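Local coordinates for interleukin 22 (Danio rerio, PDB 4O6K), which is a helical cytokine of the interleukin-10 family that probably signals by binding a cell-surface receptor, as its human counterpart does, at residues Asn51-Lys56 / Asp97-Pro102. Numbering follows the deposited sequence.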
loop_
_atom_site.group_PDB
_atom_site.type_symbol
_atom_site.label_atom_id
_atom_site.label_comp_id
_atom_site.label_asym_id
_atom_site.label_seq_id
_atom_site.Cartn_x
_atom_site.Cartn_y
_atom_site.Cartn_z
ATOM N N ASN A 51 -4.999 2.798 -6.535
ATOM C CA ASN A 51 -4.294 2.171 -5.426
ATOM C C ASN A 51 -2.839 1.885 -5.776
ATOM O O ASN A 51 -1.972 1.874 -4.904
ATOM C CB ASN A 51 -4.999 0.879 -5.006
ATOM C CG ASN A 51 -6.269 1.137 -4.220
ATOM O OD1 ASN A 51 -6.224 1.627 -3.091
ATOM N ND2 ASN A 51 -7.410 0.805 -4.811
ATOM N N ALA A 52 -2.576 1.655 -7.060
ATOM C CA ALA A 52 -1.217 1.429 -7.536
ATOM C C ALA A 52 -0.361 2.676 -7.366
ATOM O O ALA A 52 0.849 2.590 -7.157
ATOM C CB ALA A 52 -1.231 0.993 -8.992
ATOM N N ARG A 53 -0.997 3.837 -7.458
ATOM C CA ARG A 53 -0.291 5.099 -7.312
ATOM C C ARG A 53 0.021 5.326 -5.837
ATOM O O ARG A 53 1.064 5.878 -5.483
ATOM C CB ARG A 53 -1.120 6.254 -7.875
ATOM C CG ARG A 53 -0.285 7.454 -8.261
ATOM C CD ARG A 53 0.581 7.042 -9.444
ATOM N NE ARG A 53 1.707 7.928 -9.701
ATOM C CZ ARG A 53 2.245 8.099 -10.905
ATOM N NH1 ARG A 53 1.754 7.440 -11.946
ATOM N NH2 ARG A 53 3.274 8.920 -11.069
ATOM N N ILE A 54 -0.908 4.904 -4.983
ATOM C CA ILE A 54 -0.710 4.934 -3.539
ATOM C C ILE A 54 0.397 3.958 -3.138
ATOM O O ILE A 54 1.201 4.241 -2.247
ATOM C CB ILE A 54 -2.015 4.585 -2.788
ATOM C CG1 ILE A 54 -3.076 5.658 -3.041
ATOM C CG2 ILE A 54 -1.762 4.435 -1.296
ATOM C CD1 ILE A 54 -4.426 5.344 -2.422
ATOM N N LEU A 55 0.441 2.817 -3.821
ATOM C CA LEU A 55 1.477 1.814 -3.595
ATOM C C LEU A 55 2.848 2.410 -3.895
ATOM O O LEU A 55 3.819 2.156 -3.181
ATOM C CB LEU A 55 1.234 0.574 -4.455
ATOM C CG LEU A 55 2.268 -0.542 -4.296
ATOM C CD1 LEU A 55 2.329 -1.009 -2.850
ATOM C CD2 LEU A 55 1.959 -1.703 -5.228
ATOM N N LYS A 56 2.909 3.196 -4.968
ATOM C CA LYS A 56 4.126 3.903 -5.359
ATOM C C LYS A 56 4.639 4.782 -4.233
ATOM O O LYS A 56 5.829 4.778 -3.912
ATOM C CB LYS A 56 3.859 4.776 -6.586
ATOM C CG LYS A 56 5.057 5.579 -7.068
ATOM C CD LYS A 56 4.759 6.193 -8.428
ATOM C CE LYS A 56 5.937 7.004 -8.941
ATOM N NZ LYS A 56 7.164 6.160 -8.998
ATOM N N ASP A 97 -2.239 9.009 -15.480
ATOM C CA ASP A 97 -1.533 9.406 -14.297
ATOM C C ASP A 97 -2.473 9.874 -13.204
ATOM O O ASP A 97 -2.981 10.945 -13.245
ATOM C CB ASP A 97 -0.542 10.516 -14.617
ATOM C CG ASP A 97 0.167 11.051 -13.395
ATOM O OD1 ASP A 97 0.087 10.457 -12.340
ATOM O OD2 ASP A 97 0.843 12.049 -13.515
ATOM N N TYR A 98 -2.655 9.029 -12.218
ATOM C CA TYR A 98 -3.596 9.229 -11.130
ATOM C C TYR A 98 -3.051 9.980 -9.946
ATOM O O TYR A 98 -3.656 10.006 -8.909
ATOM C CB TYR A 98 -4.192 7.917 -10.673
ATOM C CG TYR A 98 -5.246 7.324 -11.553
ATOM C CD1 TYR A 98 -6.571 7.646 -11.428
ATOM C CD2 TYR A 98 -4.926 6.411 -12.475
ATOM C CE1 TYR A 98 -7.530 7.090 -12.248
ATOM C CE2 TYR A 98 -5.883 5.848 -13.301
ATOM C CZ TYR A 98 -7.192 6.186 -13.176
ATOM O OH TYR A 98 -8.050 5.574 -13.995
ATOM N N SER A 99 -1.909 10.598 -10.115
ATOM C CA SER A 99 -1.479 11.582 -9.173
ATOM C C SER A 99 -2.556 12.713 -9.070
ATOM O O SER A 99 -2.693 13.332 -8.069
ATOM C CB SER A 99 -0.080 12.068 -9.479
ATOM O OG SER A 99 0.818 11.019 -9.827
ATOM N N SER A 100 -3.378 12.906 -10.084
ATOM C CA SER A 100 -4.364 13.979 -10.050
ATOM C C SER A 100 -5.705 13.527 -9.474
ATOM O O SER A 100 -6.689 14.267 -9.530
ATOM C CB SER A 100 -4.571 14.545 -11.457
ATOM O OG SER A 100 -5.096 13.560 -12.331
ATOM N N HIS A 101 -5.749 12.315 -8.927
ATOM C CA HIS A 101 -6.971 11.808 -8.309
ATOM C C HIS A 101 -7.065 12.234 -6.840
ATOM O O HIS A 101 -6.060 12.237 -6.128
ATOM C CB HIS A 101 -7.048 10.283 -8.428
ATOM C CG HIS A 101 -8.405 9.727 -8.129
ATOM N ND1 HIS A 101 -8.847 9.491 -6.845
ATOM C CD2 HIS A 101 -9.428 9.384 -8.947
ATOM C CE1 HIS A 101 -10.078 9.013 -6.885
ATOM N NE2 HIS A 101 -10.454 8.939 -8.149
ATOM N N PRO A 102 -8.277 12.597 -6.386
ATOM C CA PRO A 102 -8.533 13.067 -5.016
ATOM C C PRO A 102 -8.119 12.089 -3.913
ATOM O O PRO A 102 -7.649 12.522 -2.862
ATOM C CB PRO A 102 -10.054 13.253 -4.985
ATOM C CG PRO A 102 -10.463 13.427 -6.387
ATOM C CD PRO A 102 -9.454 12.751 -7.260
HETATM O O HOH W 1 -1.408 6.293 -12.621
#
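R53, on helix 47-62, reaches over D97 and S99 in the loop that joins helix 76-93 to helix 102-117. Earlier on the same helix, N51 packs on helix 130-140 and A52 touches L90. At R53 the chain leaves with CG anti to the backbone N (chi1 -157°) and bends at chi2, which carries its aliphatic part past the loop backbone, CG lying 4.1 Å from Y98 C. The guanidinium then lies with one face over two oxygens. D97 OD1 sits over the centre of the group, 3.5 Å from R53 NH1, and S99 OG is set toward the rim, 3.2 Å from R53 NE. Carboxylate and guanidinium planes are 28° apart, and no N-H points at the carboxylate, making this a salt bridge of charge alone. A water accepts from Y98 N and, weakly, from R53 NH1. D97 OD1 accepts from S99 N at 3.0 Å, closing an Asx turn, and from S99 OG at 2.7 Å through its syn lone pair. A leucine at R53 would probably leave the D97 carboxylate without its positive mate and the water with one anchor fewer. Beyond it, I54 meets V104 and F107, and L55 packs on L137. In this all-helical cytokine bundle the C49-C94 disulfide also ties helix 47-62 to the loop's start. Because the turn fixes D97 OD1 over the guanidinium face, this surface link rests on charge, with only water-mediated hydrogen bonding between the segments.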